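Local coordinates for uncharacterized protein (Bacillus thuringiensis serovar kurstaki, PDB 4XE7), which is a bacterial actin-like ParM, captured here without nucleotide, that probably polymerises into filaments which drive plasmid copies apart before cell division, at residues V148-G153 with Q166-L171; G216-V221 with A410-Q415; T324-V327 with V332-N335; A353-F358 with A379-L384. One frame throughout, in Å; residues are numbered along the deposited sequence.

Contact 1 (V148-G153 with Q166-L171)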
loop_
_atom_site.group_PDB
_atom_site.type_symbol
_atom_site.label_atom_id
_atom_site.label_comp_id
_atom_site.label_asym_id
_atom_site.label_seq_id
_atom_site.Cartn_x
_atom_site.Cartn_y
_atom_site.Cartn_z
ATOM N N VAL A 148 -8.965 11.511 -16.705
ATOM C CA VAL A 148 -8.849 10.809 -15.428
ATOM C C VAL A 148 -10.045 11.104 -14.514
ATOM O O VAL A 148 -10.055 12.107 -13.798
ATOM C CB VAL A 148 -7.556 11.211 -14.684
ATOM C CG1 VAL A 148 -7.455 10.494 -13.336
ATOM C CG2 VAL A 148 -6.350 10.926 -15.539
ATOM N N PRO A 149 -11.069 10.236 -14.539
ATOM C CA PRO A 149 -12.155 10.438 -13.571
ATOM C C PRO A 149 -11.652 10.177 -12.151
ATOM O O PRO A 149 -11.182 9.073 -11.853
ATOM C CB PRO A 149 -13.214 9.419 -13.993
ATOM C CG PRO A 149 -12.447 8.345 -14.721
ATOM C CD PRO A 149 -11.275 9.048 -15.387
ATOM N N PHE A 150 -11.736 11.185 -11.286
ATOM C CA PHE A 150 -11.087 11.080 -9.989
ATOM C C PHE A 150 -11.915 10.310 -8.961
ATOM O O PHE A 150 -13.012 10.703 -8.601
ATOM C CB PHE A 150 -10.751 12.470 -9.427
ATOM C CG PHE A 150 -9.910 12.404 -8.195
ATOM C CD1 PHE A 150 -8.568 12.067 -8.283
ATOM C CD2 PHE A 150 -10.468 12.601 -6.944
ATOM C CE1 PHE A 150 -7.781 11.974 -7.151
ATOM C CE2 PHE A 150 -9.687 12.501 -5.801
ATOM C CZ PHE A 150 -8.347 12.183 -5.906
ATOM N N SER A 151 -11.366 9.225 -8.441
ATOM C CA SER A 151 -12.047 8.548 -7.351
ATOM C C SER A 151 -11.101 8.505 -6.167
ATOM O O SER A 151 -10.105 7.783 -6.173
ATOM C CB SER A 151 -12.500 7.143 -7.764
ATOM O OG SER A 151 -13.058 6.428 -6.669
ATOM N N GLY A 152 -11.390 9.313 -5.160
ATOM C CA GLY A 152 -10.577 9.303 -3.969
ATOM C C GLY A 152 -11.407 9.156 -2.712
ATOM O O GLY A 152 -12.554 8.698 -2.733
ATOM N N GLY A 153 -10.818 9.548 -1.597
ATOM C CA GLY A 153 -11.527 9.496 -0.340
ATOM C C GLY A 153 -10.777 10.267 0.712
ATOM O O GLY A 153 -9.557 10.408 0.642
ATOM N N GLN A 166 -15.296 20.341 -2.795
ATOM C CA GLN A 166 -14.134 21.226 -2.716
ATOM C C GLN A 166 -12.838 20.518 -3.097
ATOM O O GLN A 166 -11.987 21.090 -3.775
ATOM C CB GLN A 166 -13.997 21.813 -1.310
ATOM C CG GLN A 166 -15.058 22.852 -0.976
ATOM C CD GLN A 166 -16.393 22.236 -0.575
ATOM O OE1 GLN A 166 -16.996 21.465 -1.325
ATOM N NE2 GLN A 166 -16.852 22.572 0.622
ATOM N N ILE A 167 -12.684 19.279 -2.645
ATOM C CA ILE A 167 -11.550 18.467 -3.061
ATOM C C ILE A 167 -11.578 18.298 -4.573
ATOM O O ILE A 167 -10.573 18.498 -5.259
ATOM C CB ILE A 167 -11.566 17.081 -2.395
ATOM C CG1 ILE A 167 -11.368 17.210 -0.881
ATOM C CG2 ILE A 167 -10.518 16.162 -3.022
ATOM C CD1 ILE A 167 -10.075 17.898 -0.481
ATOM N N LEU A 168 -12.745 17.933 -5.087
ATOM C CA LEU A 168 -12.885 17.686 -6.508
ATOM C C LEU A 168 -12.644 18.950 -7.337
ATOM O O LEU A 168 -12.076 18.871 -8.423
ATOM C CB LEU A 168 -14.265 17.101 -6.812
ATOM C CG LEU A 168 -14.551 15.678 -6.309
ATOM C CD1 LEU A 168 -15.978 15.272 -6.628
ATOM C CD2 LEU A 168 -13.564 14.650 -6.899
ATOM N N GLU A 169 -13.071 20.101 -6.813
ATOM C CA GLU A 169 -12.957 21.386 -7.506
ATOM C C GLU A 169 -11.510 21.834 -7.631
ATOM O O GLU A 169 -11.110 22.448 -8.626
ATOM C CB GLU A 169 -13.769 22.461 -6.766
ATOM C CG GLU A 169 -15.106 22.788 -7.395
ATOM C CD GLU A 169 -14.956 23.352 -8.796
ATOM O OE1 GLU A 169 -13.937 24.030 -9.063
ATOM O OE2 GLU A 169 -15.858 23.116 -9.628
ATOM N N MET A 170 -10.739 21.546 -6.590
ATOM C CA MET A 170 -9.299 21.725 -6.597
ATOM C C MET A 170 -8.673 20.953 -7.765
ATOM O O MET A 170 -7.771 21.454 -8.439
ATOM C CB MET A 170 -8.717 21.253 -5.257
ATOM C CG MET A 170 -7.217 21.452 -5.062
ATOM S SD MET A 170 -6.642 20.644 -3.541
ATOM C CE MET A 170 -5.657 21.959 -2.831
ATOM N N LEU A 171 -9.190 19.751 -8.023
ATOM C CA LEU A 171 -8.588 18.835 -9.002
ATOM C C LEU A 171 -9.075 18.986 -10.448
ATOM O O LEU A 171 -8.370 18.600 -11.381
ATOM C CB LEU A 171 -8.830 17.392 -8.564
ATOM C CG LEU A 171 -8.291 17.049 -7.181
ATOM C CD1 LEU A 171 -8.547 15.583 -6.875
ATOM C CD2 LEU A 171 -6.799 17.338 -7.138
#
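Leu171 sets its methyl CD1 almost squarely on the face of the Phe150 ring, while Leu168 meets the same ring at its edge. CD1 of Leu171 lies 3.4 Å from the centroid of the Phe150 ring and only 7° off the ring normal. This is a CH-pi contact in which one methyl group touches all six ring carbons almost evenly, with CD2, CE2 and CZ of Phe150 each 3.5 Å from CD1 of Leu171. Leu168 sends CD2 in near the ring plane, 3.7 Å from CD2 of Phe150. Three residues apart, close to one helical turn, the two leucines meet the face and the edge of one ring. With its CG anti to the backbone N (chi1 -172°), Phe150 carries the ring off the strand toward the helix, and no hydrogen bond joins the two segments. The pattern is a helix laid on a beta sheet in the actin-like fold, with an aromatic side chain between them. All three residues are buried. Met198 of strand 188-200 and Met134 of helix 123-140 also touch Phe150, whose ring lies nearly parallel to that of Phe15 on strand 13-17, and Leu171 reaches Leu127 of helix 123-140.

Contact 2 (G216-V221 with A410-Q415)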
loop_
_atom_site.group_PDB
_atom_site.type_symbol
_atom_site.label_atom_id
_atom_site.label_comp_id
_atom_site.label_asym_id
_atom_site.label_seq_id
_atom_site.Cartn_x
_atom_site.Cartn_y
_atom_site.Cartn_z
ATOM N N GLY A 216 -10.657 -6.956 -17.071
ATOM C CA GLY A 216 -11.849 -6.165 -17.331
ATOM C C GLY A 216 -13.133 -6.578 -16.617
ATOM O O GLY A 216 -14.132 -5.870 -16.691
ATOM N N GLU A 217 -13.132 -7.710 -15.921
ATOM C CA GLU A 217 -14.373 -8.168 -15.289
ATOM C C GLU A 217 -14.373 -7.986 -13.777
ATOM O O GLU A 217 -13.432 -8.378 -13.097
ATOM C CB GLU A 217 -14.641 -9.644 -15.614
ATOM C CG GLU A 217 -14.897 -9.914 -17.078
ATOM C CD GLU A 217 -16.295 -9.515 -17.538
ATOM O OE1 GLU A 217 -17.162 -9.222 -16.682
ATOM O OE2 GLU A 217 -16.526 -9.511 -18.767
ATOM N N ILE A 218 -15.445 -7.391 -13.261
ATOM C CA ILE A 218 -15.707 -7.429 -11.829
ATOM C C ILE A 218 -16.118 -8.830 -11.422
ATOM O O ILE A 218 -17.088 -9.371 -11.942
ATOM C CB ILE A 218 -16.818 -6.463 -11.412
ATOM C CG1 ILE A 218 -16.387 -5.029 -11.688
ATOM C CG2 ILE A 218 -17.142 -6.651 -9.951
ATOM C CD1 ILE A 218 -17.482 -4.023 -11.446
ATOM N N VAL A 219 -15.373 -9.421 -10.500
ATOM C CA VAL A 219 -15.696 -10.753 -10.012
ATOM C C VAL A 219 -15.828 -10.739 -8.489
ATOM O O VAL A 219 -15.133 -9.985 -7.787
ATOM C CB VAL A 219 -14.634 -11.795 -10.438
ATOM C CG1 VAL A 219 -14.402 -11.730 -11.944
ATOM C CG2 VAL A 219 -13.332 -11.588 -9.691
ATOM N N GLU A 220 -16.736 -11.565 -7.984
ATOM C CA GLU A 220 -16.968 -11.655 -6.548
ATOM C C GLU A 220 -15.940 -12.568 -5.912
ATOM O O GLU A 220 -15.897 -13.758 -6.196
ATOM C CB GLU A 220 -18.385 -12.152 -6.248
ATOM C CG GLU A 220 -19.470 -11.163 -6.653
ATOM C CD GLU A 220 -20.864 -11.641 -6.304
ATOM O OE1 GLU A 220 -21.284 -12.695 -6.829
ATOM O OE2 GLU A 220 -21.536 -10.964 -5.497
ATOM N N VAL A 221 -15.101 -11.989 -5.065
ATOM C CA VAL A 221 -14.115 -12.742 -4.310
ATOM C C VAL A 221 -14.837 -13.619 -3.312
ATOM O O VAL A 221 -15.701 -13.145 -2.573
ATOM C CB VAL A 221 -13.128 -11.814 -3.560
ATOM C CG1 VAL A 221 -11.992 -12.625 -2.949
ATOM C CG2 VAL A 221 -12.586 -10.761 -4.496
ATOM N N ALA A 410 -15.047 1.361 -7.105
ATOM C CA ALA A 410 -16.106 2.361 -7.068
ATOM C C ALA A 410 -16.078 3.172 -8.354
ATOM O O ALA A 410 -17.122 3.459 -8.943
ATOM C CB ALA A 410 -15.954 3.282 -5.848
ATOM N N ASN A 411 -14.872 3.519 -8.798
ATOM C CA ASN A 411 -14.712 4.283 -10.033
ATOM C C ASN A 411 -15.216 3.526 -11.271
ATOM O O ASN A 411 -15.874 4.107 -12.126
ATOM C CB ASN A 411 -13.248 4.679 -10.218
ATOM C CG ASN A 411 -13.084 5.935 -11.063
ATOM O OD1 ASN A 411 -14.070 6.545 -11.495
ATOM N ND2 ASN A 411 -11.838 6.328 -11.301
ATOM N N LEU A 412 -14.905 2.235 -11.365
ATOM C CA LEU A 412 -15.384 1.417 -12.479
ATOM C C LEU A 412 -16.910 1.347 -12.467
ATOM O O LEU A 412 -17.564 1.562 -13.494
ATOM C CB LEU A 412 -14.783 0.005 -12.426
ATOM C CG LEU A 412 -15.313 -0.962 -13.490
ATOM C CD1 LEU A 412 -15.073 -0.413 -14.890
ATOM C CD2 LEU A 412 -14.680 -2.342 -13.346
ATOM N N LEU A 413 -17.479 1.065 -11.297
ATOM C CA LEU A 413 -18.930 0.983 -11.160
ATOM C C LEU A 413 -19.610 2.304 -11.547
ATOM O O LEU A 413 -20.637 2.316 -12.234
ATOM C CB LEU A 413 -19.300 0.584 -9.736
ATOM C CG LEU A 413 -18.963 -0.859 -9.355
ATOM C CD1 LEU A 413 -19.064 -1.053 -7.838
ATOM C CD2 LEU A 413 -19.885 -1.829 -10.089
ATOM N N GLU A 414 -19.015 3.412 -11.130
ATOM C CA GLU A 414 -19.495 4.730 -11.528
ATOM C C GLU A 414 -19.484 4.936 -13.055
ATOM O O GLU A 414 -20.462 5.429 -13.627
ATOM C CB GLU A 414 -18.665 5.817 -10.845
ATOM C CG GLU A 414 -19.058 7.230 -11.231
ATOM C CD GLU A 414 -20.534 7.509 -11.002
ATOM O OE1 GLU A 414 -21.091 7.030 -9.989
ATOM O OE2 GLU A 414 -21.137 8.204 -11.845
ATOM N N GLN A 415 -18.398 4.550 -13.718
ATOM C CA GLN A 415 -18.306 4.738 -15.175
ATOM C C GLN A 415 -19.279 3.826 -15.918
ATOM O O GLN A 415 -19.842 4.220 -16.947
ATOM C CB GLN A 415 -16.880 4.491 -15.681
ATOM C CG GLN A 415 -15.830 5.230 -14.913
ATOM C CD GLN A 415 -16.148 6.706 -14.815
ATOM O OE1 GLN A 415 -16.381 7.355 -15.823
ATOM N NE2 GLN A 415 -16.177 7.235 -13.599
#
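Ile218 and Leu412 reach toward each other tip to tip, and this meeting forms the enclosed half of the contact. CG1 of Ile218 comes within 3.6 Å of CD2 of Leu412, and the same methyl of Leu412 lies 3.8 Å from CD1 of Ile218, so a single branch of the leucine rests against CG1 and CD1, the longer branch of the isoleucine. Leu412 owes this reach to a CG held anti to its backbone N (chi1 175°), which projects the side chain from the helix toward the strand. Its surroundings are close-packed: Val2 and Met5 of helix 2-7, Leu12, and Ile213 of the neighbouring strand all touch it. The strand carrying Ile218 is half of a small antiparallel hairpin, 211-214 with 217-220, whose other strand supplies Phe211 to the same isoleucine. Helix 402-418, close to the C-terminus, packs on this hairpin and on strand 188-200 of the large sheet, consistent with the chain's last helix returning to the first domain, as in actin. The Leu413 side is just as close but faces solvent. Leu413 crosses Ile218 at about a right angle and engages only the end of one branch, CD2, 3.5 Å from CD1 of Ile218; it loses 22 Å² to the strand, against 42 Å² for Leu412. No hydrogen bond crosses between the segments: Asn411 gives ND2 to the carbonyl oxygens of Gly13 and Pro149, and Gln415 NE2 makes a weak bond, 3.1 Å long, to OD1 of Asn411.

Contact 3 (T324-V327 with V332-N335)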
loop_
_atom_site.group_PDB
_atom_site.type_symbol
_atom_site.label_atom_id
_atom_site.label_comp_id
_atom_site.label_asym_id
_atom_site.label_seq_id
_atom_site.Cartn_x
_atom_site.Cartn_y
_atom_site.Cartn_z
ATOM N N THR A 324 7.751 -25.432 4.675
ATOM C CA THR A 324 9.121 -25.639 5.121
ATOM C C THR A 324 9.853 -24.313 5.034
ATOM O O THR A 324 9.892 -23.702 3.972
ATOM C CB THR A 324 9.855 -26.702 4.263
ATOM O OG1 THR A 324 9.291 -27.989 4.524
ATOM C CG2 THR A 324 11.359 -26.731 4.576
ATOM N N PHE A 325 10.404 -23.849 6.151
ATOM C CA PHE A 325 11.230 -22.650 6.121
ATOM C C PHE A 325 12.715 -23.041 6.193
ATOM O O PHE A 325 13.226 -23.498 7.225
ATOM C CB PHE A 325 10.833 -21.701 7.238
ATOM C CG PHE A 325 9.393 -21.299 7.178
ATOM C CD1 PHE A 325 8.986 -20.222 6.400
ATOM C CD2 PHE A 325 8.430 -22.037 7.850
ATOM C CE1 PHE A 325 7.653 -19.869 6.324
ATOM C CE2 PHE A 325 7.081 -21.677 7.785
ATOM C CZ PHE A 325 6.694 -20.601 7.028
ATOM N N SER A 326 13.388 -22.878 5.067
ATOM C CA SER A 326 14.783 -23.264 4.942
ATOM C C SER A 326 15.631 -22.045 4.661
ATOM O O SER A 326 15.427 -21.349 3.667
ATOM C CB SER A 326 14.955 -24.303 3.835
ATOM O OG SER A 326 16.289 -24.323 3.367
ATOM N N VAL A 327 16.577 -21.784 5.551
ATOM C CA VAL A 327 17.442 -20.617 5.436
ATOM C C VAL A 327 18.801 -21.021 4.891
ATOM O O VAL A 327 19.364 -22.032 5.321
ATOM C CB VAL A 327 17.611 -19.937 6.802
ATOM C CG1 VAL A 327 18.645 -18.832 6.733
ATOM C CG2 VAL A 327 16.265 -19.413 7.295
ATOM N N VAL A 332 25.615 -22.814 3.693
ATOM C CA VAL A 332 24.969 -23.715 4.646
ATOM C C VAL A 332 23.458 -23.517 4.658
ATOM O O VAL A 332 22.974 -22.385 4.702
ATOM C CB VAL A 332 25.514 -23.522 6.076
ATOM C CG1 VAL A 332 24.895 -24.557 7.042
ATOM C CG2 VAL A 332 27.021 -23.664 6.070
ATOM N N LYS A 333 22.718 -24.622 4.618
ATOM C CA LYS A 333 21.257 -24.563 4.726
ATOM C C LYS A 333 20.787 -25.202 6.030
ATOM O O LYS A 333 21.288 -26.247 6.422
ATOM C CB LYS A 333 20.590 -25.260 3.542
ATOM C CG LYS A 333 20.489 -24.432 2.269
ATOM C CD LYS A 333 19.771 -25.239 1.185
ATOM C CE LYS A 333 19.133 -24.355 0.121
ATOM N NZ LYS A 333 20.138 -23.680 -0.741
ATOM N N GLU A 334 19.834 -24.560 6.703
ATOM C CA GLU A 334 19.248 -25.105 7.915
ATOM C C GLU A 334 17.723 -25.077 7.816
ATOM O O GLU A 334 17.112 -24.082 7.386
ATOM C CB GLU A 334 19.715 -24.330 9.161
ATOM C CG GLU A 334 21.139 -24.664 9.611
ATOM C CD GLU A 334 21.257 -25.999 10.363
ATOM O OE1 GLU A 334 20.216 -26.604 10.715
ATOM O OE2 GLU A 334 22.402 -26.441 10.603
ATOM N N ASN A 335 17.110 -26.185 8.204
ATOM C CA ASN A 335 15.658 -26.237 8.339
ATOM C C ASN A 335 15.257 -25.596 9.662
ATOM O O ASN A 335 15.575 -26.114 10.744
ATOM C CB ASN A 335 15.160 -27.685 8.255
ATOM C CG ASN A 335 13.642 -27.774 8.140
ATOM O OD1 ASN A 335 12.926 -26.814 8.433
ATOM N ND2 ASN A 335 13.149 -28.931 7.708
#
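Asn335 turns its CG anti to the backbone N (chi1 -170°), and this rotation swings the amide oxygen across to the facing strand, beside Phe325 and Thr324. The setting is a beta hairpin, strand 326-329 with strand 332-335, an isolated two-stranded sheet probably belonging to the second domain of the actin-like fold. Val327 and Glu334 form its hydrogen-bonded pair. Val327 N gives its hydrogen to Glu334 O at 3.0 Å, with 161° at the hydrogen, and Glu334 N returns one to Val327 O at 2.9 Å, equally straight. Each of these carbonyl oxygens also receives a CA-H contact: CA of Lys333 lies 3.2 Å from Val327 O, and CA of Ser326 lies 3.5 Å from Glu334 O. Ser326 and Asn335 make the non-hydrogen-bonded pair, with CA atoms 4.6 Å apart and side chains on one face of the sheet; Val327 and Glu334 point to the other. That second face is the buried one for Val327, which packs on Leu307 of helix 300-317 and Phe279 of helix 265-279. Glu334, though starting on the same face, leads its carboxylate away to a hydrogen bond between OE2 and Asn282 ND2. Phe325 likewise turns from the hairpin partner and sinks its ring between helices 300-317 and 337-362. Across the open end, OD1 of Asn335 lies 3.5 Å from Phe325 O, an approach of two acceptors and not a bond, while Thr337 OG1 hydrogen-bonds both to that OD1 and to Phe325 N.

Contact 4 (A353-F358 with A379-L384)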
loop_
_atom_site.group_PDB
_atom_site.type_symbol
_atom_site.label_atom_id
_atom_site.label_comp_id
_atom_site.label_asym_id
_atom_site.label_seq_id
_atom_site.Cartn_x
_atom_site.Cartn_y
_atom_site.Cartn_z
ATOM N N ALA A 353 -6.582 -13.654 21.002
ATOM C CA ALA A 353 -7.131 -13.097 22.226
ATOM C C ALA A 353 -7.596 -11.649 22.012
ATOM O O ALA A 353 -8.651 -11.252 22.489
ATOM C CB ALA A 353 -6.099 -13.166 23.351
ATOM N N SER A 354 -6.806 -10.872 21.276
ATOM C CA SER A 354 -7.144 -9.478 20.990
ATOM C C SER A 354 -8.387 -9.334 20.092
ATOM O O SER A 354 -9.300 -8.529 20.363
ATOM C CB SER A 354 -5.938 -8.795 20.324
ATOM O OG SER A 354 -6.309 -7.552 19.755
ATOM N N LEU A 355 -8.392 -10.110 19.008
ATOM C CA LEU A 355 -9.462 -10.072 18.015
ATOM C C LEU A 355 -10.787 -10.593 18.555
ATOM O O LEU A 355 -11.865 -10.086 18.202
ATOM C CB LEU A 355 -9.069 -10.892 16.783
ATOM C CG LEU A 355 -7.844 -10.371 16.035
ATOM C CD1 LEU A 355 -7.362 -11.386 15.035
ATOM C CD2 LEU A 355 -8.200 -9.076 15.337
ATOM N N MET A 356 -10.719 -11.627 19.386
ATOM C CA MET A 356 -11.958 -12.171 19.970
ATOM C C MET A 356 -12.541 -11.164 20.960
ATOM O O MET A 356 -13.736 -10.895 20.948
ATOM C CB MET A 356 -11.709 -13.535 20.637
ATOM C CG MET A 356 -11.403 -14.653 19.616
ATOM S SD MET A 356 -12.789 -15.119 18.505
ATOM C CE MET A 356 -13.721 -16.219 19.569
ATOM N N LYS A 357 -11.685 -10.553 21.772
ATOM C CA LYS A 357 -12.149 -9.529 22.698
ATOM C C LYS A 357 -12.800 -8.328 21.957
ATOM O O LYS A 357 -13.836 -7.813 22.381
ATOM C CB LYS A 357 -10.980 -9.084 23.580
ATOM C CG LYS A 357 -11.251 -7.903 24.471
ATOM C CD LYS A 357 -10.066 -7.627 25.396
ATOM C CE LYS A 357 -9.746 -8.828 26.270
ATOM N NZ LYS A 357 -10.588 -8.834 27.501
ATOM N N PHE A 358 -12.201 -7.898 20.853
ATOM C CA PHE A 358 -12.738 -6.778 20.106
ATOM C C PHE A 358 -14.071 -7.156 19.481
ATOM O O PHE A 358 -14.948 -6.322 19.345
ATOM C CB PHE A 358 -11.780 -6.308 19.007
ATOM C CG PHE A 358 -12.147 -4.969 18.417
ATOM C CD1 PHE A 358 -12.187 -3.840 19.221
ATOM C CD2 PHE A 358 -12.446 -4.832 17.063
ATOM C CE1 PHE A 358 -12.505 -2.596 18.690
ATOM C CE2 PHE A 358 -12.758 -3.579 16.523
ATOM C CZ PHE A 358 -12.793 -2.464 17.344
ATOM N N ALA A 379 -0.656 -18.999 9.443
ATOM C CA ALA A 379 -0.762 -20.414 9.811
ATOM C C ALA A 379 -1.710 -20.642 10.978
ATOM O O ALA A 379 -2.406 -21.650 11.029
ATOM C CB ALA A 379 0.626 -20.991 10.140
ATOM N N GLY A 380 -1.752 -19.695 11.907
ATOM C CA GLY A 380 -2.682 -19.777 13.020
ATOM C C GLY A 380 -3.995 -19.034 12.786
ATOM O O GLY A 380 -5.080 -19.572 13.050
ATOM N N LEU A 381 -3.907 -17.810 12.269
ATOM C CA LEU A 381 -5.100 -16.972 12.094
ATOM C C LEU A 381 -6.160 -17.655 11.240
ATOM O O LEU A 381 -7.356 -17.487 11.481
ATOM C CB LEU A 381 -4.719 -15.621 11.472
ATOM C CG LEU A 381 -3.854 -14.740 12.372
ATOM C CD1 LEU A 381 -3.242 -13.566 11.594
ATOM C CD2 LEU A 381 -4.665 -14.240 13.536
ATOM N N ARG A 382 -5.743 -18.434 10.249
ATOM C CA ARG A 382 -6.748 -19.073 9.379
ATOM C C ARG A 382 -7.700 -20.012 10.135
ATOM O O ARG A 382 -8.800 -20.265 9.672
ATOM C CB ARG A 382 -6.074 -19.840 8.241
ATOM C CG ARG A 382 -5.306 -21.022 8.715
ATOM C CD ARG A 382 -4.680 -21.735 7.561
ATOM N NE ARG A 382 -3.851 -22.836 8.027
ATOM C CZ ARG A 382 -3.173 -23.625 7.211
ATOM N NH1 ARG A 382 -3.240 -23.411 5.906
ATOM N NH2 ARG A 382 -2.443 -24.616 7.696
ATOM N N ASP A 383 -7.276 -20.511 11.296
ATOM C CA ASP A 383 -8.164 -21.258 12.195
ATOM C C ASP A 383 -9.408 -20.461 12.610
ATOM O O ASP A 383 -10.474 -21.038 12.842
ATOM C CB ASP A 383 -7.424 -21.682 13.472
ATOM C CG ASP A 383 -6.426 -22.804 13.240
ATOM O OD1 ASP A 383 -6.402 -23.384 12.132
ATOM O OD2 ASP A 383 -5.672 -23.110 14.186
ATOM N N LEU A 384 -9.283 -19.141 12.727
ATOM C CA LEU A 384 -10.433 -18.339 13.168
ATOM C C LEU A 384 -11.537 -18.306 12.124
ATOM O O LEU A 384 -12.666 -17.907 12.418
ATOM C CB LEU A 384 -10.011 -16.916 13.503
ATOM C CG LEU A 384 -9.075 -16.831 14.701
ATOM C CD1 LEU A 384 -8.563 -15.411 14.819
ATOM C CD2 LEU A 384 -9.812 -17.230 15.955
#
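Leu384 N bonds to Leu381 O at 2.8 Å, a backbone bond whose three-residue spacing lets both leucines reach Leu355, Leu384 directly and Leu381 through the end of its side chain. Asp383 N repeats the spacing with Gly380 O. The motif is plain helix-to-helix packing in the actin-like fold: the long helix 337-362, near its C-terminal end, receives the short helix 378-381 and the helically wound residues that follow it. Backbones stay well apart, the nearest CA atoms, those of Met356 and Leu384, being 9.3 Å from each other, and the gap is bridged by apolar side chains alone. Leu355 is central. Its CD1 methyl lies equally far from both leucines, 4.2 Å from CD2 of Leu381 and again 4.2 Å from CD1 of Leu384, so one methyl sits before two leucine ends. These are relaxed van der Waals distances, and 120 Å² in all is buried between the segments. Leu355, Leu381 and Leu384 are all buried, whereas Met356, partly exposed, lies toward the outside. Behind the interface the long helix faces the five-stranded sheet: Phe358 touches Ala233 and Asn235 of strand 232-237, and the carbonyl oxygen of Leu355 is hydrogen-bonded by Asn367 ND2 of the next strand. The Met356 chain is bent at its first two torsions (chi1 -69°, chi2 -67°), which curls its sulfur SD to 4.5 Å from CD2 of Leu384.

How the contacts relate
The four contacts fall into two groups, matching the two-domain plan of an actin-like protein. Contacts 1 and 2, with centres about 19 Å apart, meet directly: Asn411 ND2 lies 2.9 Å from Pro149 O, so helix 402-418 joins strand 145-154 to the small hairpin. Contacts 3 and 4, with centres about 28 Å apart, are linked by helix 337-362, which follows strand 332-335, is touched by Phe325 and carries residues 353-358. Contact 1 closes first along the chain; contact 2 opens at 216-221 and closes only at 410-415, after contacts 3 and 4. This reflects the chain's probable return to its first domain. The centres of contacts 1 and 3, about 50 Å apart, flank the chain's centre.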